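Tae4 (Agrobacterium tumefaciens, PDB 6IJF) is a type VI secretion effector of the Tae4 amidase family, which probably cleaves an amide bond within the peptide stems of the peptidoglycan of rival bacteria. Local coordinates at residues Met2-Ser16 and Ile50-Asn62. Sequence-based numbering, arbitrary orientation.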
loop_
_atom_site.group_PDB
_atom_site.type_symbol
_atom_site.label_atom_id
_atom_site.label_comp_id
_atom_site.label_asym_id
_atom_site.label_seq_id
_atom_site.Cartn_x
_atom_site.Cartn_y
_atom_site.Cartn_z
ATOM N N MET C 2 -10.065 35.965 12.182
ATOM C CA MET C 2 -11.174 34.952 12.234
ATOM C C MET C 2 -10.795 33.833 13.212
ATOM O O MET C 2 -9.727 33.229 13.042
ATOM C CB MET C 2 -11.419 34.360 10.844
ATOM C CG MET C 2 -12.857 33.944 10.539
ATOM S SD MET C 2 -13.023 32.150 10.463
ATOM C CE MET C 2 -12.302 31.764 8.871
ATOM N N ARG C 3 -11.659 33.552 14.187
ATOM C CA ARG C 3 -11.477 32.475 15.200
ATOM C C ARG C 3 -12.340 31.264 14.811
ATOM O O ARG C 3 -13.517 31.476 14.495
ATOM C CB ARG C 3 -11.832 33.032 16.587
ATOM C CG ARG C 3 -10.645 33.481 17.425
ATOM C CD ARG C 3 -9.932 32.299 18.066
ATOM N NE ARG C 3 -8.953 32.712 19.062
ATOM C CZ ARG C 3 -7.806 33.340 18.797
ATOM N NH1 ARG C 3 -6.987 33.669 19.784
ATOM N NH2 ARG C 3 -7.477 33.647 17.552
ATOM N N VAL C 4 -11.744 30.076 14.755
ATOM C CA VAL C 4 -12.462 28.797 14.475
ATOM C C VAL C 4 -12.006 27.729 15.468
ATOM O O VAL C 4 -10.801 27.509 15.509
ATOM C CB VAL C 4 -12.149 28.243 13.076
ATOM C CG1 VAL C 4 -13.228 27.269 12.629
ATOM C CG2 VAL C 4 -11.897 29.324 12.029
ATOM N N ASN C 5 -12.925 27.002 16.106
ATOM C CA ASN C 5 -12.569 25.799 16.891
ATOM C C ASN C 5 -12.332 24.647 15.901
ATOM O O ASN C 5 -13.305 24.206 15.223
ATOM C CB ASN C 5 -13.604 25.457 17.964
ATOM C CG ASN C 5 -13.158 24.303 18.836
ATOM O OD1 ASN C 5 -12.997 23.179 18.359
ATOM N ND2 ASN C 5 -12.964 24.554 20.120
ATOM N N PHE C 6 -11.100 24.135 15.857
ATOM C CA PHE C 6 -10.722 22.998 14.992
ATOM C C PHE C 6 -11.614 21.788 15.295
ATOM O O PHE C 6 -12.008 21.120 14.335
ATOM C CB PHE C 6 -9.245 22.620 15.144
ATOM C CG PHE C 6 -8.867 21.516 14.195
ATOM C CD1 PHE C 6 -8.606 21.799 12.858
ATOM C CD2 PHE C 6 -8.862 20.204 14.602
ATOM C CE1 PHE C 6 -8.274 20.794 11.972
ATOM C CE2 PHE C 6 -8.550 19.188 13.707
ATOM C CZ PHE C 6 -8.237 19.494 12.391
ATOM N N ASP C 7 -11.915 21.480 16.565
ATOM C CA ASP C 7 -12.709 20.263 16.887
ATOM C C ASP C 7 -14.102 20.411 16.288
ATOM O O ASP C 7 -14.659 19.398 15.853
ATOM C CB ASP C 7 -12.725 19.988 18.383
ATOM C CG ASP C 7 -11.318 19.712 18.895
ATOM O OD1 ASP C 7 -10.609 18.891 18.258
ATOM O OD2 ASP C 7 -10.935 20.328 19.897
ATOM N N THR C 8 -14.637 21.634 16.239
ATOM C CA THR C 8 -15.982 21.903 15.662
ATOM C C THR C 8 -15.895 21.715 14.147
ATOM O O THR C 8 -16.732 21.007 13.579
ATOM C CB THR C 8 -16.481 23.303 16.039
ATOM O OG1 THR C 8 -16.577 23.348 17.462
ATOM C CG2 THR C 8 -17.808 23.639 15.405
ATOM N N LEU C 9 -14.910 22.346 13.512
ATOM C CA LEU C 9 -14.691 22.256 12.051
ATOM C C LEU C 9 -14.578 20.790 11.619
ATOM O O LEU C 9 -15.284 20.395 10.672
ATOM C CB LEU C 9 -13.406 23.021 11.743
ATOM C CG LEU C 9 -13.173 23.272 10.265
ATOM C CD1 LEU C 9 -14.299 24.125 9.662
ATOM C CD2 LEU C 9 -11.812 23.945 10.079
ATOM N N TYR C 10 -13.765 20.005 12.324
ATOM C CA TYR C 10 -13.477 18.580 12.005
ATOM C C TYR C 10 -14.739 17.737 12.170
ATOM O O TYR C 10 -15.084 16.910 11.285
ATOM C CB TYR C 10 -12.340 18.064 12.887
ATOM C CG TYR C 10 -11.752 16.754 12.428
ATOM C CD1 TYR C 10 -12.286 15.530 12.805
ATOM C CD2 TYR C 10 -10.640 16.750 11.601
ATOM C CE1 TYR C 10 -11.714 14.331 12.388
ATOM C CE2 TYR C 10 -10.065 15.570 11.171
ATOM C CZ TYR C 10 -10.608 14.359 11.552
ATOM O OH TYR C 10 -10.019 13.232 11.060
ATOM N N SER C 11 -15.450 17.932 13.285
ATOM C CA SER C 11 -16.735 17.236 13.564
ATOM C C SER C 11 -17.731 17.499 12.427
ATOM O O SER C 11 -18.617 16.660 12.225
ATOM C CB SER C 11 -17.329 17.663 14.894
ATOM O OG SER C 11 -17.921 18.962 14.778
ATOM N N ASN C 12 -17.635 18.639 11.733
ATOM C CA ASN C 12 -18.598 19.001 10.649
ATOM C C ASN C 12 -18.122 18.566 9.252
ATOM O O ASN C 12 -18.852 18.844 8.265
ATOM C CB ASN C 12 -18.879 20.500 10.691
ATOM C CG ASN C 12 -19.815 20.870 11.826
ATOM O OD1 ASN C 12 -19.680 21.938 12.448
ATOM N ND2 ASN C 12 -20.800 20.024 12.062
ATOM N N TYR C 13 -16.947 17.955 9.141
ATOM C CA TYR C 13 -16.315 17.658 7.823
ATOM C C TYR C 13 -16.782 16.290 7.321
ATOM O O TYR C 13 -16.573 15.271 7.988
ATOM C CB TYR C 13 -14.788 17.752 7.910
ATOM C CG TYR C 13 -14.090 17.339 6.630
ATOM C CD1 TYR C 13 -13.921 18.223 5.577
ATOM C CD2 TYR C 13 -13.639 16.041 6.454
ATOM C CE1 TYR C 13 -13.312 17.840 4.401
ATOM C CE2 TYR C 13 -12.985 15.650 5.293
ATOM C CZ TYR C 13 -12.833 16.548 4.253
ATOM O OH TYR C 13 -12.262 16.115 3.088
ATOM N N PRO C 14 -17.390 16.209 6.118
ATOM C CA PRO C 14 -17.682 14.922 5.479
ATOM C C PRO C 14 -16.497 14.387 4.658
ATOM O O PRO C 14 -16.058 15.016 3.679
ATOM C CB PRO C 14 -18.903 15.289 4.618
ATOM C CG PRO C 14 -18.591 16.679 4.145
ATOM C CD PRO C 14 -17.812 17.338 5.277
ATOM N N SER C 15 -15.956 13.240 5.053
ATOM C CA SER C 15 -14.736 12.658 4.443
ATOM C C SER C 15 -15.092 11.826 3.208
ATOM O O SER C 15 -16.152 11.166 3.197
ATOM C CB SER C 15 -13.983 11.861 5.488
ATOM O OG SER C 15 -12.970 11.056 4.896
ATOM N N SER C 16 -14.222 11.783 2.196
ATOM C CA SER C 16 -14.356 10.869 1.028
ATOM C C SER C 16 -13.669 9.511 1.292
ATOM O O SER C 16 -13.664 8.654 0.375
ATOM C CB SER C 16 -13.812 11.511 -0.241
ATOM O OG SER C 16 -12.490 11.935 -0.046
ATOM N N ILE C 50 -15.789 21.281 -1.968
ATOM C CA ILE C 50 -17.190 21.116 -1.453
ATOM C C ILE C 50 -17.154 20.638 0.005
ATOM O O ILE C 50 -17.842 21.216 0.879
ATOM C CB ILE C 50 -17.979 20.131 -2.335
ATOM C CG1 ILE C 50 -18.072 20.620 -3.778
ATOM C CG2 ILE C 50 -19.352 19.859 -1.752
ATOM C CD1 ILE C 50 -18.491 19.545 -4.761
ATOM N N ARG C 51 -16.348 19.619 0.284
ATOM C CA ARG C 51 -16.308 18.998 1.633
ATOM C C ARG C 51 -15.758 20.022 2.628
ATOM O O ARG C 51 -16.336 20.179 3.728
ATOM C CB ARG C 51 -15.516 17.684 1.582
ATOM C CG ARG C 51 -16.187 16.633 0.720
ATOM C CD ARG C 51 -15.342 15.385 0.513
ATOM N NE ARG C 51 -16.025 14.407 -0.314
ATOM C CZ ARG C 51 -16.895 13.510 0.144
ATOM N NH1 ARG C 51 -17.205 13.490 1.431
ATOM N NH2 ARG C 51 -17.414 12.619 -0.678
ATOM N N VAL C 52 -14.695 20.753 2.268
ATOM C CA VAL C 52 -14.133 21.782 3.193
ATOM C C VAL C 52 -15.122 22.957 3.347
ATOM O O VAL C 52 -15.310 23.419 4.513
ATOM C CB VAL C 52 -12.720 22.232 2.785
ATOM C CG1 VAL C 52 -12.277 23.435 3.622
ATOM C CG2 VAL C 52 -11.714 21.088 2.923
ATOM N N SER C 53 -15.760 23.406 2.270
ATOM C CA SER C 53 -16.823 24.466 2.327
ATOM C C SER C 53 -17.902 24.078 3.344
ATOM O O SER C 53 -18.208 24.882 4.241
ATOM C CB SER C 53 -17.454 24.707 0.980
ATOM O OG SER C 53 -16.530 25.165 0.032
ATOM N N ILE C 54 -18.395 22.843 3.284
ATOM C CA ILE C 54 -19.503 22.354 4.165
ATOM C C ILE C 54 -19.051 22.376 5.625
ATOM O O ILE C 54 -19.839 22.838 6.488
ATOM C CB ILE C 54 -19.972 20.971 3.706
ATOM C CG1 ILE C 54 -20.754 21.113 2.407
ATOM C CG2 ILE C 54 -20.779 20.281 4.789
ATOM C CD1 ILE C 54 -20.928 19.841 1.641
ATOM N N ALA C 55 -17.824 21.934 5.901
ATOM C CA ALA C 55 -17.264 21.960 7.264
ATOM C C ALA C 55 -17.355 23.393 7.834
ATOM O O ALA C 55 -17.790 23.557 9.013
ATOM C CB ALA C 55 -15.857 21.428 7.271
ATOM N N PHE C 56 -16.968 24.394 7.046
ATOM C CA PHE C 56 -16.979 25.826 7.479
ATOM C C PHE C 56 -18.431 26.300 7.679
ATOM O O PHE C 56 -18.762 26.781 8.785
ATOM C CB PHE C 56 -16.192 26.706 6.502
ATOM C CG PHE C 56 -14.712 26.754 6.818
ATOM C CD1 PHE C 56 -14.238 27.578 7.813
ATOM C CD2 PHE C 56 -13.817 25.899 6.200
ATOM C CE1 PHE C 56 -12.884 27.615 8.142
ATOM C CE2 PHE C 56 -12.467 25.922 6.526
ATOM C CZ PHE C 56 -12.003 26.801 7.483
ATOM N N VAL C 57 -19.270 26.126 6.669
ATOM C CA VAL C 57 -20.705 26.532 6.726
ATOM C C VAL C 57 -21.354 25.948 7.976
ATOM O O VAL C 57 -21.944 26.709 8.727
ATOM C CB VAL C 57 -21.451 26.083 5.469
ATOM C CG1 VAL C 57 -22.955 26.199 5.656
ATOM C CG2 VAL C 57 -20.985 26.868 4.269
ATOM N N LYS C 58 -21.208 24.648 8.226
ATOM C CA LYS C 58 -21.902 23.994 9.376
ATOM C C LYS C 58 -21.299 24.483 10.690
ATOM O O LYS C 58 -21.967 24.333 11.742
ATOM C CB LYS C 58 -21.822 22.474 9.267
ATOM C CG LYS C 58 -22.737 21.915 8.199
ATOM C CD LYS C 58 -22.816 20.422 8.290
ATOM C CE LYS C 58 -23.631 19.854 7.157
ATOM N NZ LYS C 58 -23.818 18.403 7.349
ATOM N N SER C 59 -20.096 25.061 10.651
ATOM C CA SER C 59 -19.440 25.630 11.856
ATOM C C SER C 59 -19.804 27.121 11.967
ATOM O O SER C 59 -19.231 27.779 12.814
ATOM C CB SER C 59 -17.941 25.404 11.849
ATOM O OG SER C 59 -17.636 24.028 11.665
ATOM N N GLY C 60 -20.700 27.624 11.117
ATOM C CA GLY C 60 -21.226 29.005 11.204
ATOM C C GLY C 60 -20.359 30.002 10.454
ATOM O O GLY C 60 -20.469 31.198 10.723
ATOM N N ILE C 61 -19.532 29.538 9.517
ATOM C CA ILE C 61 -18.640 30.417 8.710
ATOM C C ILE C 61 -19.056 30.264 7.248
ATOM O O ILE C 61 -18.782 29.205 6.649
ATOM C CB ILE C 61 -17.159 30.069 8.952
ATOM C CG1 ILE C 61 -16.812 30.021 10.440
ATOM C CG2 ILE C 61 -16.244 31.018 8.185
ATOM C CD1 ILE C 61 -15.380 29.667 10.736
ATOM N N ASN C 62 -19.659 31.297 6.672
ATOM C CA ASN C 62 -20.136 31.212 5.275
ATOM C C ASN C 62 -18.946 31.467 4.349
ATOM O O ASN C 62 -18.017 32.207 4.738
ATOM C CB ASN C 62 -21.324 32.155 5.007
ATOM C CG ASN C 62 -22.060 31.812 3.722
ATOM O OD1 ASN C 62 -21.833 30.750 3.109
ATOM N ND2 ASN C 62 -22.952 32.701 3.303
#
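Tyr13 and Ala55 bring the backbones of 2-16 and 50-62 closest, 4.4 Å between their CA atoms, where the chain leaving helix 6-11 passes along helix 48-58. Ala55 is small enough to permit this: its CB lies 3.8 Å from Tyr13 CA and near the edge of the tyrosine ring. Next to it, Leu9 sets CD1 squarely on the Phe56 ring, 3.8 Å from the centroid and 6° off the normal, a CH-pi contact; CG lies anti to the backbone N, which carries both methyls over the helix, and CD2 reaches Phe56 CZ. Nearer the start of 50-62, the extended Arg51 chain runs past Pro14, and NH1 donates to Pro14 O at 2.9 Å and 163°. The acceptor is nearly in the guanidinium plane, yet the donor stands 73° out of the carbonyl plane, so no lone pair is addressed. Ser16 CB rests on one guanidinium face, while Thr47 OG1 and Leu24 O accept from NE and NH2. The Schellman motif ending the helix, with Gly60 at C-prime and Ile61 N bonded to Phe56 O, leaves Ile61 CD1 to meet Val4 CG2 at 3.7 Å. Ser59 OG, turned back to donate to Ala55 O at 2.7 Å, sits against Leu9 CA. The contact thus joins the N-terminal segment to the helix carrying Cys48, part of a possible Cys-His-Asp triad; Leu9 and Tyr13 also touch strand 131-137, Pro14 and Ile54 meet Leu29 of helix 26-33, and Phe56 packs on Met91 of helix 84-92.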